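Local coordinates for carbohydrate deacetylase Agd3 (Neosartorya fumigata, PDB 6NWZ), which probably removes N-acetyl groups from the exopolysaccharide galactosaminogalactan and is required for biofilm formation by this fungus, at residues A80-Y85 / G124-A129; Q143-T148 / F214-A219; T436-G441 / P462-Q467. All coordinates share one frame; numbering follows the deposited sequence.

Interaction 1: A80-Y85 / G124-A129; sequences AAEVSY and GPKFGA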
# COMPACT_ATOMS: atom_id res chain seq x y z
N ALA A 80 9.20 -9.98 -20.81
CA ALA A 80 7.76 -10.14 -20.89
C ALA A 80 7.37 -10.57 -22.29
O ALA A 80 7.65 -9.86 -23.26
CB ALA A 80 7.05 -8.84 -20.50
N ALA A 81 6.72 -11.73 -22.40
CA ALA A 81 6.16 -12.23 -23.65
C ALA A 81 7.22 -12.45 -24.72
O ALA A 81 6.93 -12.38 -25.92
CB ALA A 81 5.06 -11.30 -24.18
N GLU A 82 8.46 -12.73 -24.31
CA GLU A 82 9.59 -12.96 -25.21
C GLU A 82 9.78 -11.84 -26.22
O GLU A 82 10.35 -12.07 -27.29
CB GLU A 82 9.43 -14.29 -25.96
CG GLU A 82 9.63 -15.53 -25.11
CD GLU A 82 9.21 -16.80 -25.84
OE1 GLU A 82 8.00 -16.96 -26.11
OE2 GLU A 82 10.09 -17.63 -26.13
N VAL A 83 9.34 -10.62 -25.89
CA VAL A 83 9.22 -9.49 -26.81
C VAL A 83 8.90 -9.97 -28.22
O VAL A 83 9.63 -9.70 -29.18
CB VAL A 83 10.47 -8.59 -26.79
CG1 VAL A 83 10.55 -7.86 -25.46
CG2 VAL A 83 11.77 -9.36 -27.04
N SER A 84 7.78 -10.68 -28.35
CA SER A 84 7.41 -11.36 -29.58
C SER A 84 6.41 -10.54 -30.39
O SER A 84 5.45 -9.98 -29.84
CB SER A 84 6.81 -12.73 -29.28
OG SER A 84 6.35 -13.34 -30.47
N TYR A 85 6.63 -10.48 -31.69
CA TYR A 85 5.73 -9.82 -32.63
C TYR A 85 5.35 -10.79 -33.74
O TYR A 85 6.05 -11.78 -33.99
CB TYR A 85 6.37 -8.58 -33.25
CG TYR A 85 6.69 -7.46 -32.29
CD1 TYR A 85 7.87 -7.46 -31.56
CD2 TYR A 85 5.84 -6.38 -32.15
CE1 TYR A 85 8.18 -6.43 -30.69
CE2 TYR A 85 6.13 -5.34 -31.29
CZ TYR A 85 7.30 -5.37 -30.56
OH TYR A 85 7.59 -4.33 -29.71
N GLY A 124 6.78 -23.76 -24.28
CA GLY A 124 7.49 -24.34 -25.39
C GLY A 124 8.78 -25.00 -24.93
O GLY A 124 9.07 -25.06 -23.73
N PRO A 125 9.56 -25.51 -25.88
CA PRO A 125 10.81 -26.20 -25.51
C PRO A 125 11.79 -25.31 -24.76
O PRO A 125 12.55 -25.82 -23.92
CB PRO A 125 11.38 -26.65 -26.86
CG PRO A 125 10.21 -26.66 -27.79
CD PRO A 125 9.34 -25.53 -27.34
N LYS A 126 11.80 -24.01 -25.03
CA LYS A 126 12.69 -23.09 -24.32
C LYS A 126 12.35 -23.00 -22.84
O LYS A 126 13.17 -22.50 -22.06
CB LYS A 126 12.62 -21.70 -24.95
CG LYS A 126 13.06 -21.65 -26.40
CD LYS A 126 12.41 -20.49 -27.12
CE LYS A 126 10.89 -20.53 -26.97
NZ LYS A 126 10.32 -21.87 -27.30
N PHE A 127 11.18 -23.47 -22.43
CA PHE A 127 10.77 -23.46 -21.03
C PHE A 127 10.54 -24.86 -20.50
O PHE A 127 9.91 -25.03 -19.45
CB PHE A 127 9.52 -22.60 -20.85
CG PHE A 127 9.64 -21.23 -21.44
CD1 PHE A 127 10.56 -20.32 -20.92
CD2 PHE A 127 8.86 -20.85 -22.51
CE1 PHE A 127 10.68 -19.05 -21.47
CE2 PHE A 127 8.98 -19.59 -23.06
CZ PHE A 127 9.88 -18.69 -22.54
N GLY A 128 11.05 -25.87 -21.21
CA GLY A 128 11.00 -27.24 -20.72
C GLY A 128 9.61 -27.81 -20.57
O GLY A 128 9.39 -28.70 -19.74
N ALA A 129 8.65 -27.32 -21.35
CA ALA A 129 7.27 -27.76 -21.22
C ALA A 129 6.57 -27.66 -22.57
O ALA A 129 7.07 -27.04 -23.52
CB ALA A 129 6.51 -26.94 -20.17

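Interaction 2: Q143-T148 / F214-A219; sequences QLLSFT and FFIGFA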
# COMPACT_ATOMS: atom_id res chain seq x y z
N GLN A 143 -10.36 -20.22 -13.22
CA GLN A 143 -9.45 -21.35 -13.03
C GLN A 143 -8.53 -20.99 -11.88
O GLN A 143 -7.77 -20.02 -11.97
CB GLN A 143 -8.64 -21.67 -14.29
CG GLN A 143 -7.79 -22.93 -14.15
CD GLN A 143 -7.30 -23.46 -15.48
OE1 GLN A 143 -6.88 -22.70 -16.35
NE2 GLN A 143 -7.35 -24.78 -15.65
N LEU A 144 -8.60 -21.76 -10.80
CA LEU A 144 -7.82 -21.45 -9.61
C LEU A 144 -6.35 -21.79 -9.83
O LEU A 144 -6.01 -22.78 -10.49
CB LEU A 144 -8.37 -22.21 -8.41
CG LEU A 144 -9.78 -21.76 -8.02
CD1 LEU A 144 -10.17 -22.36 -6.70
CD2 LEU A 144 -9.86 -20.24 -7.96
N LEU A 145 -5.48 -20.95 -9.27
CA LEU A 145 -4.04 -21.08 -9.39
C LEU A 145 -3.43 -21.07 -7.99
O LEU A 145 -3.90 -20.35 -7.11
CB LEU A 145 -3.46 -19.94 -10.24
CG LEU A 145 -1.98 -19.57 -10.12
CD1 LEU A 145 -1.12 -20.68 -10.65
CD2 LEU A 145 -1.70 -18.30 -10.88
N SER A 146 -2.38 -21.86 -7.79
CA SER A 146 -1.73 -21.91 -6.49
C SER A 146 -0.29 -22.36 -6.65
O SER A 146 0.03 -23.15 -7.54
CB SER A 146 -2.46 -22.87 -5.54
OG SER A 146 -2.23 -24.20 -5.95
N PHE A 147 0.57 -21.86 -5.77
CA PHE A 147 1.94 -22.35 -5.69
C PHE A 147 1.96 -23.73 -5.04
O PHE A 147 1.37 -23.93 -3.98
CB PHE A 147 2.82 -21.38 -4.89
CG PHE A 147 3.20 -20.15 -5.65
CD1 PHE A 147 4.08 -20.23 -6.72
CD2 PHE A 147 2.69 -18.92 -5.30
CE1 PHE A 147 4.43 -19.10 -7.43
CE2 PHE A 147 3.03 -17.78 -6.00
CZ PHE A 147 3.90 -17.87 -7.07
N THR A 148 2.65 -24.67 -5.68
CA THR A 148 2.79 -26.01 -5.13
C THR A 148 4.16 -26.27 -4.53
O THR A 148 4.33 -27.26 -3.82
CB THR A 148 2.51 -27.05 -6.22
OG1 THR A 148 3.39 -26.84 -7.33
CG2 THR A 148 1.07 -26.94 -6.69
N PHE A 214 6.62 -18.17 -16.31
CA PHE A 214 5.21 -18.11 -15.94
C PHE A 214 4.36 -18.22 -17.20
O PHE A 214 4.44 -17.37 -18.09
CB PHE A 214 4.89 -16.81 -15.19
CG PHE A 214 5.31 -16.81 -13.75
CD1 PHE A 214 6.60 -16.45 -13.39
CD2 PHE A 214 4.41 -17.15 -12.74
CE1 PHE A 214 6.99 -16.44 -12.06
CE2 PHE A 214 4.80 -17.14 -11.42
CZ PHE A 214 6.08 -16.79 -11.07
N PHE A 215 3.54 -19.27 -17.27
CA PHE A 215 2.62 -19.50 -18.39
C PHE A 215 1.30 -18.75 -18.21
O PHE A 215 0.23 -19.29 -18.53
CB PHE A 215 2.38 -20.99 -18.55
CG PHE A 215 3.65 -21.80 -18.71
CD1 PHE A 215 4.66 -21.37 -19.55
CD2 PHE A 215 3.82 -22.98 -18.00
CE1 PHE A 215 5.83 -22.10 -19.69
CE2 PHE A 215 4.99 -23.72 -18.13
CZ PHE A 215 5.99 -23.28 -18.98
N ILE A 216 1.35 -17.52 -17.71
CA ILE A 216 0.16 -16.71 -17.49
C ILE A 216 0.55 -15.25 -17.68
O ILE A 216 1.70 -14.86 -17.42
CB ILE A 216 -0.45 -16.97 -16.09
CG1 ILE A 216 -1.72 -16.14 -15.88
CG2 ILE A 216 0.56 -16.70 -14.99
CD1 ILE A 216 -2.43 -16.45 -14.59
N GLY A 217 -0.40 -14.45 -18.15
CA GLY A 217 -0.14 -13.03 -18.30
C GLY A 217 -0.13 -12.30 -16.97
O GLY A 217 -0.71 -12.75 -15.98
N PHE A 218 0.56 -11.16 -16.95
CA PHE A 218 0.63 -10.30 -15.77
C PHE A 218 -0.03 -8.96 -16.05
O PHE A 218 0.03 -8.44 -17.17
CB PHE A 218 2.09 -10.09 -15.35
CG PHE A 218 2.61 -11.16 -14.43
CD1 PHE A 218 2.80 -12.45 -14.89
CD2 PHE A 218 2.91 -10.87 -13.11
CE1 PHE A 218 3.29 -13.44 -14.04
CE2 PHE A 218 3.39 -11.85 -12.26
CZ PHE A 218 3.58 -13.13 -12.73
N ALA A 219 -0.66 -8.39 -15.02
CA ALA A 219 -1.35 -7.11 -15.14
C ALA A 219 -1.44 -6.52 -13.73
O ALA A 219 -2.48 -6.56 -13.07
CB ALA A 219 -2.73 -7.25 -15.78

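Interaction 3: T436-G441 / P462-Q467; sequences TGLHNG and PVLMNQ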
# COMPACT_ATOMS: atom_id res chain seq x y z
N THR A 436 -10.82 18.88 1.98
CA THR A 436 -11.08 20.18 1.38
C THR A 436 -9.98 21.17 1.78
O THR A 436 -9.26 20.97 2.76
CB THR A 436 -12.46 20.73 1.79
OG1 THR A 436 -12.50 20.96 3.21
CG2 THR A 436 -13.56 19.76 1.41
N GLY A 437 -9.87 22.24 0.99
CA GLY A 437 -8.84 23.24 1.20
C GLY A 437 -7.49 22.91 0.61
O GLY A 437 -6.57 23.73 0.71
N LEU A 438 -7.34 21.74 -0.02
CA LEU A 438 -6.07 21.36 -0.62
C LEU A 438 -5.71 22.20 -1.84
O LEU A 438 -4.57 22.10 -2.32
CB LEU A 438 -6.08 19.88 -0.98
CG LEU A 438 -5.92 18.89 0.18
CD1 LEU A 438 -7.21 18.69 0.96
CD2 LEU A 438 -5.39 17.56 -0.32
N HIS A 439 -6.63 23.02 -2.35
CA HIS A 439 -6.33 23.97 -3.41
C HIS A 439 -6.52 25.41 -2.94
O HIS A 439 -6.41 26.34 -3.75
CB HIS A 439 -7.17 23.69 -4.65
CG HIS A 439 -6.94 22.34 -5.25
ND1 HIS A 439 -5.75 21.98 -5.85
CD2 HIS A 439 -7.74 21.25 -5.35
CE1 HIS A 439 -5.83 20.74 -6.29
NE2 HIS A 439 -7.03 20.27 -5.99
N ASN A 440 -6.82 25.60 -1.66
CA ASN A 440 -6.94 26.93 -1.07
C ASN A 440 -5.59 27.29 -0.46
O ASN A 440 -5.21 26.74 0.58
CB ASN A 440 -8.05 26.94 -0.03
CG ASN A 440 -8.34 28.31 0.52
OD1 ASN A 440 -7.46 29.18 0.56
ND2 ASN A 440 -9.57 28.53 0.96
N GLY A 441 -4.88 28.22 -1.09
CA GLY A 441 -3.57 28.61 -0.58
C GLY A 441 -3.65 29.24 0.80
O GLY A 441 -2.79 29.00 1.65
N PRO A 462 -7.09 12.25 -9.00
CA PRO A 462 -5.69 12.17 -9.46
C PRO A 462 -4.88 13.43 -9.22
O PRO A 462 -3.65 13.35 -9.15
CB PRO A 462 -5.85 11.88 -10.96
CG PRO A 462 -7.19 11.24 -11.09
CD PRO A 462 -8.05 11.91 -10.06
N VAL A 463 -5.53 14.59 -9.09
CA VAL A 463 -4.81 15.83 -8.81
C VAL A 463 -4.02 15.74 -7.51
O VAL A 463 -3.03 16.46 -7.34
CB VAL A 463 -5.81 17.00 -8.77
CG1 VAL A 463 -5.07 18.34 -8.85
CG2 VAL A 463 -6.82 16.87 -9.90
N LEU A 464 -4.43 14.87 -6.58
CA LEU A 464 -3.85 14.79 -5.25
C LEU A 464 -2.83 13.67 -5.11
O LEU A 464 -2.40 13.37 -3.99
CB LEU A 464 -4.95 14.61 -4.21
CG LEU A 464 -6.01 15.72 -4.17
CD1 LEU A 464 -7.04 15.45 -3.08
CD2 LEU A 464 -5.33 17.07 -3.96
N MET A 465 -2.42 13.05 -6.21
CA MET A 465 -1.49 11.94 -6.16
C MET A 465 -0.25 12.26 -7.00
O MET A 465 -0.32 12.98 -7.99
CB MET A 465 -2.14 10.64 -6.65
CG MET A 465 -3.21 10.14 -5.70
SD MET A 465 -3.97 8.60 -6.23
CE MET A 465 -2.58 7.47 -6.18
N ASN A 466 0.89 11.71 -6.57
CA ASN A 466 2.14 11.98 -7.26
C ASN A 466 2.12 11.36 -8.65
O ASN A 466 1.78 10.19 -8.81
CB ASN A 466 3.32 11.43 -6.44
CG ASN A 466 4.67 11.80 -7.04
OD1 ASN A 466 5.16 11.13 -7.95
ND2 ASN A 466 5.28 12.86 -6.52
N GLN A 467 2.45 12.17 -9.65
CA GLN A 467 2.39 11.74 -11.05
C GLN A 467 3.71 11.19 -11.57
O GLN A 467 3.81 10.91 -12.77
CB GLN A 467 1.92 12.90 -11.93
CG GLN A 467 0.50 13.36 -11.64
CD GLN A 467 -0.49 12.21 -11.71
OE1 GLN A 467 -1.33 12.04 -10.83
NE2 GLN A 467 -0.40 11.42 -12.78

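Interaction 1: A80-Y85 / G124-A129
E82 reaches across from its loop to meet F127 and K126, and accounts for 61 of the 105 Å² buried here. Its side chain and that of F127 approach from opposite directions: CD of E82 lies 3.9 Å from both CZ and CE2 of F127, so the carboxylate ends against the far rim of the ring. The two planes are 60° apart, and the approach to the phenyl group is oblique. The extended glutamate chain carries the acid across between two backbones whose nearest CA atoms, those of E82 and K126, stand 10.6 Å apart. K126 crosses E82 obliquely and offers its methylene chain more closely than its charge. The lysine bends at both chi3 (-54°) and chi4 (-50°), which brings CE to 3.1 Å from E82 OE2 while NZ turns away to 4.4 Å from that oxygen. This is a proximity of opposite charges rather than a salt bridge, although some electrostatic attraction is likely.

The touching residues lie in loops or turns of the CBM87 region, after strands 76-80 and 115-119, which pair in parallel. E82 lies in a tight turn of three successive positive-phi residues, tied by the bond from V83 N to A80 O. Opposite it, residues 125-126 make a short 3-10 turn, with F127 N bonded to G124 O at 2.9 Å; G124 N also lies in the plane of the F127 ring, at its edge. V121 and Q118 each touch both E82 and F127, bridging the two. The F127 ring is packed further by Q211 and A213 of strand 209-214, and the carbonyls of K126 and F127 accept hydrogen bonds from Q211 NE2 and N204 ND2.

Interaction 2: Q143-T148 / F214-A219
L145 and F147, two residues apart on strand 144-147, each meet one apolar side chain of the facing segment: L145 touches I216, and F147 touches F214. The contact is wholly apolar, without hydrogen bonds between the two segments, and buries 103 Å² in about equal shares from the four residues. L145 comes first and points toward the partner, its CD2 methyl lying 4.2 Å from CD1 of I216. The isoleucine meets it with a fully extended chain (chi1 -179°, chi2 175°), and this extension lets two methyl ends touch although the CA atoms of L145 and I216 are 10.1 Å apart.

F147 follows one strand repeat later. Its CB does not aim at the partner, but the far end of the ring swings in, and CE1 comes to 4.5 Å from CE2 of F214. Each ring's nearest atom approaches the other obliquely, although the ring planes are nearly perpendicular; the meeting is a single distant carbon-carbon approach, not a stack. F214 is backed from within its own segment by F218, whose CZ stands 4.1 Å above one face, offset toward the rim; F218 in turn meets the ring of F119. The aromatic contacts therefore continue from strand 144-147 through F214 and F218 to strand 115-119.

Within the CBM87 region, strand 144-147 and strand 209-214 belong to one antiparallel run, with strands 182-188 and 198-206 between them. F214, at the end of strand 209-214, and I216, just beyond it, reach over to strand 144-147, consistent with a curled arrangement. Strand 198-206 contributes A200, against L145, and A201, against F214, while A186 of strand 182-188 also packs on L145. Helix 224-237 lies against the cluster, L229 touching L145, F147 and F218, and A232 touching F147.

Interaction 3: T436-G441 / P462-Q467
L438 and L464 pack leucine on leucine, their side chains crossing at about a right angle, and CD2 of L438 sits in the fork of L464, 3.7 Å from its CD2 and 3.8 Å from its CD1. L464 has its CB directed past the partner, but its end comes nearer, both methyls meeting L438 CD2.

The second kind of contact is methyl against imidazole. CG1 of V463 lies at the edge of the H439 ring, near its plane, 3.6 Å from CE1; a chi1 of -165° sets this methyl, anti to the backbone N, against the ring edge. L464 CD2 reaches the same ring obliquely, 4.2 Å from NE2, so L464 touches both L438 and H439. The rotation of the imidazole is fixed by hydrogen bonds to parts outside the segments: NE2 bonds with OE2 of E339, and ND1 with the carbonyl of S480. V463 also touches E339.

Backbone hydrogen bonds shape each partner separately. G437 to N440 form a type I turn, closed by N440 N to G437 O at 3.0 Å, which places L438 and H439 at the two central positions of the turn. On the other side, M465 N bonds to P462 O at 3.2 Å across the short 3-10 turn 462-464.

Both loops lie in the deacetylase domain. N440 is the N-cap of helix 441-449, its OD1 accepting from A443 N, while T436 OG1 and G437 N bond to Q395 and N396, directly after the zinc ligand E394. The 462-467 loop lies between strands 454-456 and 474-475, both paired with strand 487-492, so the contact joins the start of helix 441-449 to this edge of the domain's mixed sheet.

How the interactions relate
Interactions 1 and 2 share the CBM87 region and are continuous in packing: F215, from interaction 2, sets CE1 3.9 Å from F127 CB and CZ 3.9 Å from A129 CB, although their centres are 16 Å apart. Interaction 3 belongs to the deacetylase domain and touches neither, its centre lying 44 Å from interaction 1 and 38 Å from interaction 2. It lies near the deacetylase zinc sites: the L438 side chain is about 10 Å from those of the zinc ligands H388 and E394, which serve separate sites, and from a bound zinc ion. F127 of interaction 1 is about 12 Å, between side chains, from the separate zinc ligand E210; interaction 2 lies away from annotated sites.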